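Local structure of NS1 (Human bocavirus, 4KW3) at residues F22-W27 against E31-A36; L37-T42 against G75-K80; E43-Q48 against I67-R72; R148-L153 against D164-L169. The protein probably initiates rolling-circle replication of viral DNA by binding the origin and nicking one strand with this nuclease domain, the N-terminal part of a larger multifunctional helicase. All blocks are in the same frame, centred on the assembly; numbering follows the deposited sequence.

Interaction 1 of 4, residues F22-W27 against E31-A36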
loop_
_atom_site.group_PDB
_atom_site.type_symbol
_atom_site.label_atom_id
_atom_site.label_comp_id
_atom_site.label_asym_id
_atom_site.label_seq_id
_atom_site.Cartn_x
_atom_site.Cartn_y
_atom_site.Cartn_z
ATOM N N PHE A 22 0.298 2.279 9.197
ATOM C CA PHE A 22 -0.764 1.641 9.975
ATOM C C PHE A 22 -0.547 1.873 11.496
ATOM O O PHE A 22 0.461 1.462 12.069
ATOM C CB PHE A 22 -0.838 0.147 9.650
ATOM C CG PHE A 22 -2.099 -0.499 10.119
ATOM C CD1 PHE A 22 -2.210 -0.974 11.409
ATOM C CD2 PHE A 22 -3.186 -0.614 9.273
ATOM C CE1 PHE A 22 -3.384 -1.553 11.843
ATOM C CE2 PHE A 22 -4.359 -1.196 9.702
ATOM C CZ PHE A 22 -4.456 -1.664 10.991
ATOM N N PRO A 23 -1.495 2.539 12.161
ATOM C CA PRO A 23 -1.177 2.977 13.527
ATOM C C PRO A 23 -1.293 1.890 14.614
ATOM O O PRO A 23 -2.028 2.068 15.590
ATOM C CB PRO A 23 -2.186 4.102 13.774
ATOM C CG PRO A 23 -3.337 3.851 12.788
ATOM C CD PRO A 23 -2.901 2.788 11.799
ATOM N N TYR A 24 -0.575 0.785 14.431
ATOM C CA TYR A 24 -0.512 -0.305 15.419
ATOM C C TYR A 24 0.907 -0.844 15.541
ATOM O O TYR A 24 1.353 -1.659 14.730
ATOM C CB TYR A 24 -1.477 -1.435 15.036
ATOM C CG TYR A 24 -1.590 -2.548 16.054
ATOM C CD1 TYR A 24 -2.184 -2.342 17.297
ATOM C CD2 TYR A 24 -1.156 -3.826 15.751
ATOM C CE1 TYR A 24 -2.293 -3.373 18.224
ATOM C CE2 TYR A 24 -1.272 -4.863 16.668
ATOM C CZ TYR A 24 -1.839 -4.634 17.897
ATOM O OH TYR A 24 -1.940 -5.681 18.792
ATOM N N PRO A 25 1.624 -0.390 16.567
ATOM C CA PRO A 25 3.047 -0.710 16.732
ATOM C C PRO A 25 3.340 -2.212 16.848
ATOM O O PRO A 25 4.387 -2.657 16.382
ATOM C CB PRO A 25 3.417 0.026 18.017
ATOM C CG PRO A 25 2.404 1.151 18.116
ATOM C CD PRO A 25 1.138 0.560 17.582
ATOM N N GLN A 26 2.427 -2.976 17.442
ATOM C CA GLN A 26 2.623 -4.418 17.654
ATOM C C GLN A 26 2.221 -5.276 16.450
ATOM O O GLN A 26 2.068 -6.485 16.590
ATOM C CB GLN A 26 1.843 -4.902 18.886
ATOM C CG GLN A 26 2.187 -4.209 20.204
ATOM C CD GLN A 26 1.551 -2.822 20.345
ATOM O OE1 GLN A 26 0.733 -2.401 19.520
ATOM N NE2 GLN A 26 1.944 -2.102 21.390
ATOM N N TRP A 27 2.042 -4.662 15.281
ATOM C CA TRP A 27 1.568 -5.391 14.092
ATOM C C TRP A 27 2.459 -6.575 13.630
ATOM O O TRP A 27 1.924 -7.589 13.197
ATOM C CB TRP A 27 1.324 -4.421 12.916
ATOM C CG TRP A 27 2.584 -3.974 12.270
ATOM C CD1 TRP A 27 3.372 -2.918 12.639
ATOM C CD2 TRP A 27 3.234 -4.593 11.152
ATOM N NE1 TRP A 27 4.479 -2.843 11.807
ATOM C CE2 TRP A 27 4.411 -3.855 10.887
ATOM C CE3 TRP A 27 2.934 -5.698 10.352
ATOM C CZ2 TRP A 27 5.284 -4.185 9.854
ATOM C CZ3 TRP A 27 3.804 -6.024 9.325
ATOM C CH2 TRP A 27 4.966 -5.267 9.086
ATOM N N GLU A 31 0.590 -10.263 13.957
ATOM C CA GLU A 31 0.079 -10.056 12.597
ATOM C C GLU A 31 -1.207 -10.834 12.265
ATOM O O GLU A 31 -2.032 -10.380 11.450
ATOM C CB GLU A 31 1.184 -10.329 11.570
ATOM C CG GLU A 31 0.812 -10.007 10.132
ATOM C CD GLU A 31 1.800 -10.593 9.129
ATOM O OE1 GLU A 31 1.467 -11.647 8.532
ATOM O OE2 GLU A 31 2.913 -10.031 8.968
ATOM N N TRP A 32 -1.378 -12.000 12.887
ATOM C CA TRP A 32 -2.578 -12.825 12.657
ATOM C C TRP A 32 -3.877 -12.065 12.978
ATOM O O TRP A 32 -4.906 -12.309 12.353
ATOM C CB TRP A 32 -2.510 -14.137 13.443
ATOM C CG TRP A 32 -2.477 -13.913 14.905
ATOM C CD1 TRP A 32 -3.552 -13.754 15.743
ATOM C CD2 TRP A 32 -1.306 -13.792 15.719
ATOM N NE1 TRP A 32 -3.116 -13.540 17.027
ATOM C CE2 TRP A 32 -1.743 -13.559 17.044
ATOM C CE3 TRP A 32 0.068 -13.859 15.459
ATOM C CZ2 TRP A 32 -0.852 -13.392 18.109
ATOM C CZ3 TRP A 32 0.949 -13.694 16.514
ATOM C CH2 TRP A 32 0.484 -13.464 17.827
ATOM N N LEU A 33 -3.827 -11.144 13.941
ATOM C CA LEU A 33 -4.949 -10.234 14.181
ATOM C C LEU A 33 -5.315 -9.444 12.913
ATOM O O LEU A 33 -6.507 -9.289 12.591
ATOM C CB LEU A 33 -4.622 -9.263 15.320
ATOM C CG LEU A 33 -4.254 -9.850 16.687
ATOM C CD1 LEU A 33 -3.850 -8.734 17.644
ATOM C CD2 LEU A 33 -5.401 -10.671 17.256
ATOM N N LEU A 34 -4.299 -8.966 12.180
ATOM C CA LEU A 34 -4.587 -8.224 10.957
ATOM C C LEU A 34 -5.123 -9.150 9.878
ATOM O O LEU A 34 -5.978 -8.735 9.086
ATOM C CB LEU A 34 -3.383 -7.413 10.431
ATOM C CG LEU A 34 -2.912 -6.269 11.327
ATOM C CD1 LEU A 34 -1.837 -5.450 10.650
ATOM C CD2 LEU A 34 -4.074 -5.387 11.790
ATOM N N HIS A 35 -4.649 -10.401 9.866
ATOM C CA HIS A 35 -5.148 -11.386 8.900
ATOM C C HIS A 35 -6.662 -11.469 9.025
ATOM O O HIS A 35 -7.367 -11.498 8.016
ATOM C CB HIS A 35 -4.556 -12.798 9.116
ATOM C CG HIS A 35 -3.066 -12.873 8.990
ATOM N ND1 HIS A 35 -2.333 -13.918 9.501
ATOM C CD2 HIS A 35 -2.174 -12.031 8.421
ATOM C CE1 HIS A 35 -1.051 -13.715 9.260
ATOM N NE2 HIS A 35 -0.927 -12.574 8.608
ATOM N N ALA A 36 -7.150 -11.487 10.269
ATOM C CA ALA A 36 -8.569 -11.659 10.530
ATOM C C ALA A 36 -9.366 -10.372 10.277
ATOM O O ALA A 36 -10.418 -10.401 9.616
ATOM C CB ALA A 36 -8.776 -12.152 11.965
#
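Leu34 fills the tightly packed part of this contact, between Phe22 and Trp27. Its CD2 meets the rim of the Phe22 ring, 3.8 Å from Phe22 CZ, while its CD1 lies over a face of that ring and also reaches Trp27 CB at 4.0 Å. The Phe22 and Leu34 side chains run antiparallel past one another, and Leu114 of strand 114-122 touches both of them as well as Trp27. Trp27 bends back through a type I turn begun at Tyr24, and its CG sits between backbone N and carbonyl carbon (chi1 76°). This carries the indole alongside Glu31; ring and carboxylate planes are 9° apart, yet Glu31 OE2 is no closer than 4.1 Å to Trp27 CZ3. Polar bonds hold the carboxylate in place: His35 NE2 donates to the anti lone pair of Glu31 OE1 over 2.6 Å, and Ser220 and Ser221 supply further partners. The indole NE1 is bound by Lys112 O. Slighter is the single-point meeting of Tyr24 OH with Leu33 CD1 at 3.8 Å, where the side chains cross at about a right angle beside Ile165 of helix 160-177. Exposed Trp32 marks the solvent side. A strand-to-helix connection whose aromatic side chains are buried, leading from strand 15-21 of the central sheet, belongs to the HUH nuclease fold and here lies close to the predicted metal site.

Interaction 2 of 4, residues L37-T42 against G75-K80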
loop_
_atom_site.group_PDB
_atom_site.type_symbol
_atom_site.label_atom_id
_atom_site.label_comp_id
_atom_site.label_asym_id
_atom_site.label_seq_id
_atom_site.Cartn_x
_atom_site.Cartn_y
_atom_site.Cartn_z
ATOM N N LEU A 37 -8.857 -9.253 10.795
ATOM C CA LEU A 37 -9.532 -7.959 10.659
ATOM C C LEU A 37 -9.604 -7.467 9.202
ATOM O O LEU A 37 -10.608 -6.887 8.787
ATOM C CB LEU A 37 -8.882 -6.912 11.569
ATOM C CG LEU A 37 -9.146 -6.997 13.079
ATOM C CD1 LEU A 37 -8.202 -6.067 13.856
ATOM C CD2 LEU A 37 -10.597 -6.688 13.421
ATOM N N LEU A 38 -8.537 -7.685 8.432
ATOM C CA LEU A 38 -8.473 -7.170 7.064
ATOM C C LEU A 38 -8.700 -8.216 5.971
ATOM O O LEU A 38 -9.146 -7.881 4.872
ATOM C CB LEU A 38 -7.127 -6.481 6.806
ATOM C CG LEU A 38 -6.764 -5.379 7.794
ATOM C CD1 LEU A 38 -5.445 -4.749 7.404
ATOM C CD2 LEU A 38 -7.877 -4.336 7.887
ATOM N N ALA A 39 -8.398 -9.477 6.265
ATOM C CA ALA A 39 -8.390 -10.512 5.231
ATOM C C ALA A 39 -9.047 -11.781 5.748
ATOM O O ALA A 39 -8.484 -12.885 5.647
ATOM C CB ALA A 39 -6.961 -10.795 4.781
ATOM N N HIS A 40 -10.228 -11.619 6.330
ATOM C CA HIS A 40 -10.915 -12.766 6.863
ATOM C C HIS A 40 -11.149 -13.790 5.749
ATOM O O HIS A 40 -11.601 -13.436 4.654
ATOM C CB HIS A 40 -12.228 -12.367 7.514
ATOM C CG HIS A 40 -12.914 -13.508 8.181
ATOM N ND1 HIS A 40 -12.231 -14.442 8.933
ATOM C CD2 HIS A 40 -14.210 -13.900 8.176
ATOM C CE1 HIS A 40 -13.083 -15.342 9.386
ATOM N NE2 HIS A 40 -14.288 -15.038 8.938
ATOM N N GLY A 41 -10.785 -15.045 6.022
ATOM C CA GLY A 41 -10.844 -16.105 5.029
ATOM C C GLY A 41 -9.470 -16.583 4.560
ATOM O O GLY A 41 -9.363 -17.545 3.793
ATOM N N THR A 42 -8.414 -15.932 5.039
ATOM C CA THR A 42 -7.070 -16.204 4.561
ATOM C C THR A 42 -6.229 -16.675 5.722
ATOM O O THR A 42 -5.057 -17.009 5.541
ATOM C CB THR A 42 -6.335 -14.928 4.024
ATOM O OG1 THR A 42 -6.308 -13.933 5.049
ATOM C CG2 THR A 42 -6.976 -14.352 2.769
ATOM N N GLY A 75 -2.188 -7.321 3.215
ATOM C CA GLY A 75 -1.486 -6.225 2.581
ATOM C C GLY A 75 -2.178 -5.779 1.314
ATOM O O GLY A 75 -2.221 -4.591 1.011
ATOM N N ALA A 76 -2.723 -6.726 0.562
ATOM C CA ALA A 76 -3.448 -6.354 -0.638
ATOM C C ALA A 76 -4.733 -5.595 -0.289
ATOM O O ALA A 76 -5.073 -4.604 -0.944
ATOM C CB ALA A 76 -3.740 -7.576 -1.506
ATOM N N VAL A 77 -5.408 -6.024 0.774
ATOM C CA VAL A 77 -6.636 -5.371 1.211
ATOM C C VAL A 77 -6.362 -3.945 1.704
ATOM O O VAL A 77 -7.070 -3.003 1.331
ATOM C CB VAL A 77 -7.322 -6.185 2.327
ATOM C CG1 VAL A 77 -8.598 -5.477 2.850
ATOM C CG2 VAL A 77 -7.658 -7.565 1.815
ATOM N N LEU A 78 -5.327 -3.800 2.527
ATOM C CA LEU A 78 -4.907 -2.498 3.041
ATOM C C LEU A 78 -4.688 -1.554 1.867
ATOM O O LEU A 78 -5.121 -0.393 1.859
ATOM C CB LEU A 78 -3.604 -2.628 3.834
ATOM C CG LEU A 78 -3.087 -1.274 4.333
ATOM C CD1 LEU A 78 -4.147 -0.587 5.181
ATOM C CD2 LEU A 78 -1.773 -1.393 5.091
ATOM N N CYS A 79 -4.016 -2.091 0.866
ATOM C CA CYS A 79 -3.697 -1.354 -0.329
ATOM C C CYS A 79 -4.963 -0.924 -1.102
ATOM O O CYS A 79 -5.032 0.200 -1.575
ATOM C CB CYS A 79 -2.752 -2.207 -1.183
ATOM S SG CYS A 79 -2.068 -1.374 -2.590
ATOM N N LYS A 80 -5.956 -1.804 -1.235
ATOM C CA LYS A 80 -7.231 -1.417 -1.858
ATOM C C LYS A 80 -7.967 -0.356 -1.030
ATOM O O LYS A 80 -8.592 0.546 -1.584
ATOM C CB LYS A 80 -8.146 -2.624 -2.054
ATOM C CG LYS A 80 -7.574 -3.712 -2.957
ATOM C CD LYS A 80 -8.427 -4.979 -2.914
ATOM C CE LYS A 80 -7.725 -6.153 -3.557
ATOM N NZ LYS A 80 -8.601 -7.371 -3.529
#
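Val77 and Leu38 meet through plain van der Waals contact, the fork of the valine lying against a backbone carbonyl. Leu38 O is 3.2 Å from Val77 CG1 and 3.4 Å from Val77 CG2, both methyls of one side chain touching the same oxygen. With CG1 anti to the backbone N (chi1 177°) and CG2 anti to the carbonyl carbon, the fork of the valine opens toward the end of helix 31-38. Contacts between apolar side chains complete the meeting: Leu38 CB is 4.3 Å from Val77 CG1, and Ala39 CB is 4.4 Å from Val77 CG2. Ile145 of helix 134-149 touches both Leu38 and Leu78, adding a third helix to the apolar cluster. Ala39, where the chain leaves the helix, begins a type II turn to Thr42, with Gly41 in its third position at positive phi. Polar bonds of both segments go to other parts of the chain: Gly75 O accepts from Ser107 OG on strand 101-109, Lys80 NZ donates to Asp71 O, and Gly41 N is bound by Glu43 OE2. The two segments therefore share no directional bond, and what joins them is the apolar hold of Val77 on Leu38 and Ala39.

Interaction 3 of 4, residues E43-Q48 against I67-R72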
loop_
_atom_site.group_PDB
_atom_site.type_symbol
_atom_site.label_atom_id
_atom_site.label_comp_id
_atom_site.label_asym_id
_atom_site.label_seq_id
_atom_site.Cartn_x
_atom_site.Cartn_y
_atom_site.Cartn_z
ATOM N N GLU A 43 -6.805 -16.668 6.924
ATOM C CA GLU A 43 -5.966 -16.842 8.108
ATOM C C GLU A 43 -5.267 -18.192 8.120
ATOM O O GLU A 43 -4.121 -18.287 8.545
ATOM C CB GLU A 43 -6.716 -16.567 9.422
ATOM C CG GLU A 43 -8.174 -16.869 9.396
ATOM C CD GLU A 43 -9.035 -15.690 8.993
ATOM O OE1 GLU A 43 -9.349 -14.866 9.877
ATOM O OE2 GLU A 43 -9.436 -15.623 7.814
ATOM N N GLN A 44 -5.931 -19.218 7.602
ATOM C CA GLN A 44 -5.319 -20.539 7.540
ATOM C C GLN A 44 -4.254 -20.598 6.460
ATOM O O GLN A 44 -3.169 -21.138 6.682
ATOM C CB GLN A 44 -6.364 -21.617 7.279
ATOM C CG GLN A 44 -5.830 -23.001 7.502
ATOM C CD GLN A 44 -5.256 -23.174 8.898
ATOM O OE1 GLN A 44 -4.226 -23.828 9.079
ATOM N NE2 GLN A 44 -5.920 -22.586 9.896
ATOM N N SER A 45 -4.571 -20.035 5.296
ATOM C CA SER A 45 -3.601 -19.947 4.221
ATOM C C SER A 45 -2.296 -19.280 4.687
ATOM O O SER A 45 -1.213 -19.780 4.382
ATOM C CB SER A 45 -4.190 -19.180 3.042
ATOM O OG SER A 45 -5.154 -19.953 2.353
ATOM N N MET A 46 -2.400 -18.188 5.453
ATOM C CA MET A 46 -1.223 -17.493 5.979
ATOM C C MET A 46 -0.367 -18.396 6.854
ATOM O O MET A 46 0.864 -18.383 6.757
ATOM C CB MET A 46 -1.613 -16.246 6.798
ATOM C CG MET A 46 -2.371 -15.170 6.023
ATOM S SD MET A 46 -1.566 -14.684 4.483
ATOM C CE MET A 46 -0.269 -13.616 5.102
ATOM N N ILE A 47 -1.012 -19.201 7.690
ATOM C CA ILE A 47 -0.269 -20.117 8.548
ATOM C C ILE A 47 0.496 -21.175 7.755
ATOM O O ILE A 47 1.677 -21.413 8.007
ATOM C CB ILE A 47 -1.199 -20.808 9.559
ATOM C CG1 ILE A 47 -1.795 -19.753 10.491
ATOM C CG2 ILE A 47 -0.434 -21.849 10.371
ATOM C CD1 ILE A 47 -2.732 -20.288 11.509
ATOM N N GLN A 48 -0.180 -21.786 6.790
ATOM C CA GLN A 48 0.419 -22.807 5.947
ATOM C C GLN A 48 1.621 -22.255 5.194
ATOM O O GLN A 48 2.615 -22.954 4.989
ATOM C CB GLN A 48 -0.621 -23.314 4.956
ATOM C CG GLN A 48 -0.534 -24.783 4.669
ATOM C CD GLN A 48 -1.781 -25.279 3.989
ATOM O OE1 GLN A 48 -2.845 -24.655 4.095
ATOM N NE2 GLN A 48 -1.665 -26.395 3.272
ATOM N N ILE A 67 -1.301 -18.515 -5.349
ATOM C CA ILE A 67 -2.369 -18.262 -6.314
ATOM C C ILE A 67 -3.710 -17.971 -5.617
ATOM O O ILE A 67 -4.432 -17.058 -6.025
ATOM C CB ILE A 67 -2.533 -19.422 -7.335
ATOM C CG1 ILE A 67 -1.367 -19.413 -8.313
ATOM C CG2 ILE A 67 -3.767 -19.222 -8.174
ATOM C CD1 ILE A 67 -1.266 -18.086 -9.077
ATOM N N SER A 68 -4.015 -18.671 -4.525
ATOM C CA SER A 68 -5.319 -18.461 -3.924
ATOM C C SER A 68 -5.325 -17.152 -3.126
ATOM O O SER A 68 -6.375 -16.563 -2.895
ATOM C CB SER A 68 -5.748 -19.632 -3.026
ATOM O OG SER A 68 -5.065 -19.629 -1.790
ATOM N N LEU A 69 -4.156 -16.712 -2.692
ATOM C CA LEU A 69 -4.049 -15.504 -1.881
ATOM C C LEU A 69 -3.967 -14.227 -2.688
ATOM O O LEU A 69 -4.073 -13.148 -2.127
ATOM C CB LEU A 69 -2.816 -15.594 -0.985
ATOM C CG LEU A 69 -3.023 -16.472 0.240
ATOM C CD1 LEU A 69 -1.727 -16.630 1.050
ATOM C CD2 LEU A 69 -4.135 -15.872 1.057
ATOM N N GLU A 70 -3.869 -14.362 -4.005
ATOM C CA GLU A 70 -3.346 -13.297 -4.868
ATOM C C GLU A 70 -3.855 -11.864 -4.681
ATOM O O GLU A 70 -3.030 -10.941 -4.622
ATOM C CB GLU A 70 -3.472 -13.729 -6.328
ATOM C CG GLU A 70 -2.902 -12.757 -7.330
ATOM C CD GLU A 70 -3.358 -13.071 -8.738
ATOM O OE1 GLU A 70 -3.810 -14.217 -8.968
ATOM O OE2 GLU A 70 -3.265 -12.184 -9.613
ATOM N N ASP A 71 -5.157 -11.641 -4.552
ATOM C CA ASP A 71 -5.613 -10.260 -4.276
ATOM C C ASP A 71 -6.282 -10.104 -2.907
ATOM O O ASP A 71 -6.971 -9.127 -2.655
ATOM C CB ASP A 71 -6.554 -9.760 -5.377
ATOM C CG ASP A 71 -5.847 -9.552 -6.708
ATOM O OD1 ASP A 71 -4.603 -9.401 -6.741
ATOM O OD2 ASP A 71 -6.541 -9.587 -7.746
ATOM N N ARG A 72 -6.080 -11.085 -2.038
ATOM C CA ARG A 72 -6.875 -11.235 -0.835
ATOM C C ARG A 72 -6.070 -11.123 0.456
ATOM O O ARG A 72 -6.655 -11.064 1.537
ATOM C CB ARG A 72 -7.567 -12.611 -0.832
ATOM C CG ARG A 72 -8.427 -12.948 -2.037
ATOM C CD ARG A 72 -8.773 -14.457 -2.066
ATOM N NE ARG A 72 -9.246 -14.962 -0.770
ATOM C CZ ARG A 72 -8.715 -15.992 -0.106
ATOM N NH1 ARG A 72 -7.684 -16.662 -0.604
ATOM N NH2 ARG A 72 -9.221 -16.359 1.063
#
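Leu69 packs its isopropyl end against two consecutive residues of helix 43-49. Its CD2 is 3.9 Å from Ser45 CB, and its CD1 lies equally far, 3.9 Å, from Met46 SD. The thioether gets there because the methionine chain is bent at chi2 (-51°), which brings sulfur round from a side chain that does not start toward Leu69. At the margin the two hydroxyls, Ser45 OG and Ser68 OG, stand 4.2 Å apart, and Ser68 OG is instead bound to Leu65 O one turn back. Helix 43-49 thus leans on the last part of helix 60-69, within the helical stretch that lies between helix 31-38 and the long helix 74-94 in this HUH-type nuclease domain. In the next shell, Arg72 folds back on Ser68: its NH1 donates to Ser68 O over 2.6 Å at 157°, in the guanidinium plane but well above that of the carbonyl. NH2 of the same arginine makes a weak hydrogen bond to Gly41 O. Farther out, Glu43 receives Gly41 N on OE2 and His40 ND1 on OE1, tying the start of helix 43-49 to the preceding turn, while His35 and Ser220 pack against Met46.

Interaction 4 of 4, residues R148-L153 against D164-L169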
loop_
_atom_site.group_PDB
_atom_site.type_symbol
_atom_site.label_atom_id
_atom_site.label_comp_id
_atom_site.label_asym_id
_atom_site.label_seq_id
_atom_site.Cartn_x
_atom_site.Cartn_y
_atom_site.Cartn_z
ATOM N N ARG A 148 -13.730 -2.133 6.806
ATOM C CA ARG A 148 -13.291 -3.460 6.401
ATOM C C ARG A 148 -13.206 -4.379 7.624
ATOM O O ARG A 148 -13.615 -5.549 7.561
ATOM C CB ARG A 148 -11.944 -3.394 5.671
ATOM C CG ARG A 148 -11.413 -4.746 5.317
ATOM C CD ARG A 148 -12.245 -5.408 4.230
ATOM N NE ARG A 148 -12.224 -6.862 4.388
ATOM C CZ ARG A 148 -12.075 -7.739 3.400
ATOM N NH1 ARG A 148 -11.886 -7.329 2.149
ATOM N NH2 ARG A 148 -12.087 -9.040 3.674
ATOM N N CYS A 149 -12.716 -3.832 8.739
ATOM C CA CYS A 149 -12.657 -4.561 10.008
ATOM C C CYS A 149 -13.996 -5.134 10.424
ATOM O O CYS A 149 -14.069 -6.226 10.976
ATOM C CB CYS A 149 -12.169 -3.647 11.141
ATOM S SG CYS A 149 -10.395 -3.320 11.093
ATOM N N LYS A 150 -15.055 -4.390 10.156
ATOM C CA LYS A 150 -16.386 -4.786 10.566
ATOM C C LYS A 150 -16.922 -5.992 9.774
ATOM O O LYS A 150 -17.862 -6.652 10.218
ATOM C CB LYS A 150 -17.332 -3.593 10.485
ATOM C CG LYS A 150 -17.088 -2.574 11.569
ATOM C CD LYS A 150 -17.892 -1.335 11.286
ATOM C CE LYS A 150 -17.543 -0.229 12.239
ATOM N NZ LYS A 150 -18.164 1.021 11.757
ATOM N N SER A 151 -16.359 -6.256 8.594
ATOM C CA SER A 151 -16.811 -7.403 7.793
ATOM C C SER A 151 -16.581 -8.736 8.531
ATOM O O SER A 151 -17.390 -9.673 8.415
ATOM C CB SER A 151 -16.162 -7.417 6.410
ATOM O OG SER A 151 -14.784 -7.681 6.520
ATOM N N LEU A 152 -15.510 -8.785 9.324
ATOM C CA LEU A 152 -15.253 -9.919 10.208
ATOM C C LEU A 152 -16.455 -10.200 11.105
ATOM O O LEU A 152 -16.742 -11.351 11.418
ATOM C CB LEU A 152 -14.020 -9.653 11.074
ATOM C CG LEU A 152 -13.683 -10.728 12.108
ATOM C CD1 LEU A 152 -13.495 -12.062 11.414
ATOM C CD2 LEU A 152 -12.436 -10.355 12.921
ATOM N N LEU A 153 -17.165 -9.149 11.503
ATOM C CA LEU A 153 -18.303 -9.298 12.409
ATOM C C LEU A 153 -19.445 -10.141 11.822
ATOM O O LEU A 153 -20.280 -10.626 12.563
ATOM C CB LEU A 153 -18.818 -7.938 12.901
ATOM C CG LEU A 153 -17.860 -7.090 13.749
ATOM C CD1 LEU A 153 -18.459 -5.720 14.021
ATOM C CD2 LEU A 153 -17.486 -7.769 15.058
ATOM N N ASP A 164 -9.099 -4.323 20.492
ATOM C CA ASP A 164 -8.128 -3.309 20.870
ATOM C C ASP A 164 -7.629 -2.508 19.656
ATOM O O ASP A 164 -7.594 -1.273 19.674
ATOM C CB ASP A 164 -6.957 -3.968 21.591
ATOM C CG ASP A 164 -5.836 -3.000 21.874
ATOM O OD1 ASP A 164 -6.013 -2.127 22.751
ATOM O OD2 ASP A 164 -4.772 -3.121 21.221
ATOM N N ILE A 165 -7.274 -3.222 18.592
ATOM C CA ILE A 165 -6.849 -2.601 17.346
ATOM C C ILE A 165 -7.959 -1.726 16.769
ATOM O O ILE A 165 -7.719 -0.590 16.352
ATOM C CB ILE A 165 -6.447 -3.682 16.315
ATOM C CG1 ILE A 165 -5.190 -4.416 16.790
ATOM C CG2 ILE A 165 -6.255 -3.075 14.918
ATOM C CD1 ILE A 165 -4.847 -5.627 15.971
ATOM N N PHE A 166 -9.172 -2.271 16.751
ATOM C CA PHE A 166 -10.348 -1.591 16.216
ATOM C C PHE A 166 -10.609 -0.260 16.917
ATOM O O PHE A 166 -10.960 0.736 16.279
ATOM C CB PHE A 166 -11.563 -2.513 16.332
ATOM C CG PHE A 166 -12.851 -1.918 15.828
ATOM C CD1 PHE A 166 -13.096 -1.803 14.468
ATOM C CD2 PHE A 166 -13.841 -1.512 16.724
ATOM C CE1 PHE A 166 -14.297 -1.279 14.015
ATOM C CE2 PHE A 166 -15.032 -0.982 16.273
ATOM C CZ PHE A 166 -15.266 -0.869 14.924
ATOM N N HIS A 167 -10.422 -0.235 18.232
ATOM C CA HIS A 167 -10.673 0.993 18.974
ATOM C C HIS A 167 -9.502 1.958 18.838
ATOM O O HIS A 167 -9.690 3.179 18.852
ATOM C CB HIS A 167 -11.019 0.695 20.432
ATOM C CG HIS A 167 -12.331 -0.011 20.595
ATOM N ND1 HIS A 167 -13.526 0.534 20.171
ATOM C CD2 HIS A 167 -12.635 -1.225 21.111
ATOM C CE1 HIS A 167 -14.510 -0.311 20.425
ATOM N NE2 HIS A 167 -13.995 -1.387 20.996
ATOM N N THR A 168 -8.304 1.404 18.651
ATOM C CA THR A 168 -7.128 2.201 18.309
ATOM C C THR A 168 -7.340 2.979 16.990
ATOM O O THR A 168 -7.041 4.167 16.892
ATOM C CB THR A 168 -5.887 1.312 18.186
ATOM O OG1 THR A 168 -5.620 0.673 19.438
ATOM C CG2 THR A 168 -4.684 2.129 17.758
ATOM N N LEU A 169 -7.878 2.293 15.988
ATOM C CA LEU A 169 -8.228 2.910 14.721
ATOM C C LEU A 169 -9.285 4.011 14.872
ATOM O O LEU A 169 -9.172 5.077 14.267
ATOM C CB LEU A 169 -8.713 1.841 13.736
ATOM C CG LEU A 169 -7.669 0.787 13.345
ATOM C CD1 LEU A 169 -8.320 -0.333 12.563
ATOM C CD2 LEU A 169 -6.545 1.401 12.541
#
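The Phe166 ring is approached at its edge, near its own plane, by Cys149 and Lys150 of the other segment. Cys149 CB is 3.9 Å from Phe166 CD1, whereas the lysine reaches farther round the rim, with Lys150 CE in the ring plane and 3.6 Å from Phe166 CZ. Closer to the backbone, Lys150 CG is 3.9 Å from Phe166 CE1, so the extended aliphatic chain runs along the rim and crosses the phenylalanine side chain at about a right angle. The ring of Phe158 also meets Phe166, with the planes inclined at about 45°, and Phe166 CD2 in turn rests over one face of the His167 imidazole. Beside the aromatic group, a second apolar contact joins Cys149 SG and Leu169 CD1 at 3.9 Å. With CG anti to the backbone N (chi1 179°), the Phe166 ring reaches Cys149 and Lys150. Hydrogen bonds form within each segment. Ser151 OG donates in the carbonyl plane to Arg148 O over 2.6 Å, and Ser151 N uses the same acceptor; Asp164 O likewise takes Thr168 N and Thr168 OG1, from opposite faces of its plane. Leu37 touches Cys149, Leu152 and Ile165, so helix 31-38 packs beside both segments. Helices 134-149 and 160-177 run in roughly opposite directions here, joined by a short connection, as in a helical hairpin, which forms part of the helical layer of this HUH nuclease domain.

Interactions 1, 2 and 4 gather around helix 31-38: it supplies a segment to the first two, while in interaction 4 Ile165 packs on Leu33 and Leu37. Their centres are 11 to 12 Å apart. Interaction 3, formed between the two segments of interaction 2 along the chain, lies about 10 Å from it centre to centre and packs on it through Ala39 CB, 3.3 Å from Arg72 O. Interactions 3 and 4 are about 20 Å apart between centres and do not touch. Interaction 1 comes nearest the predicted metal site: the side chain of Phe22 is about 7 Å from that of His115, and that of Trp27 about 8 Å from that of Glu108.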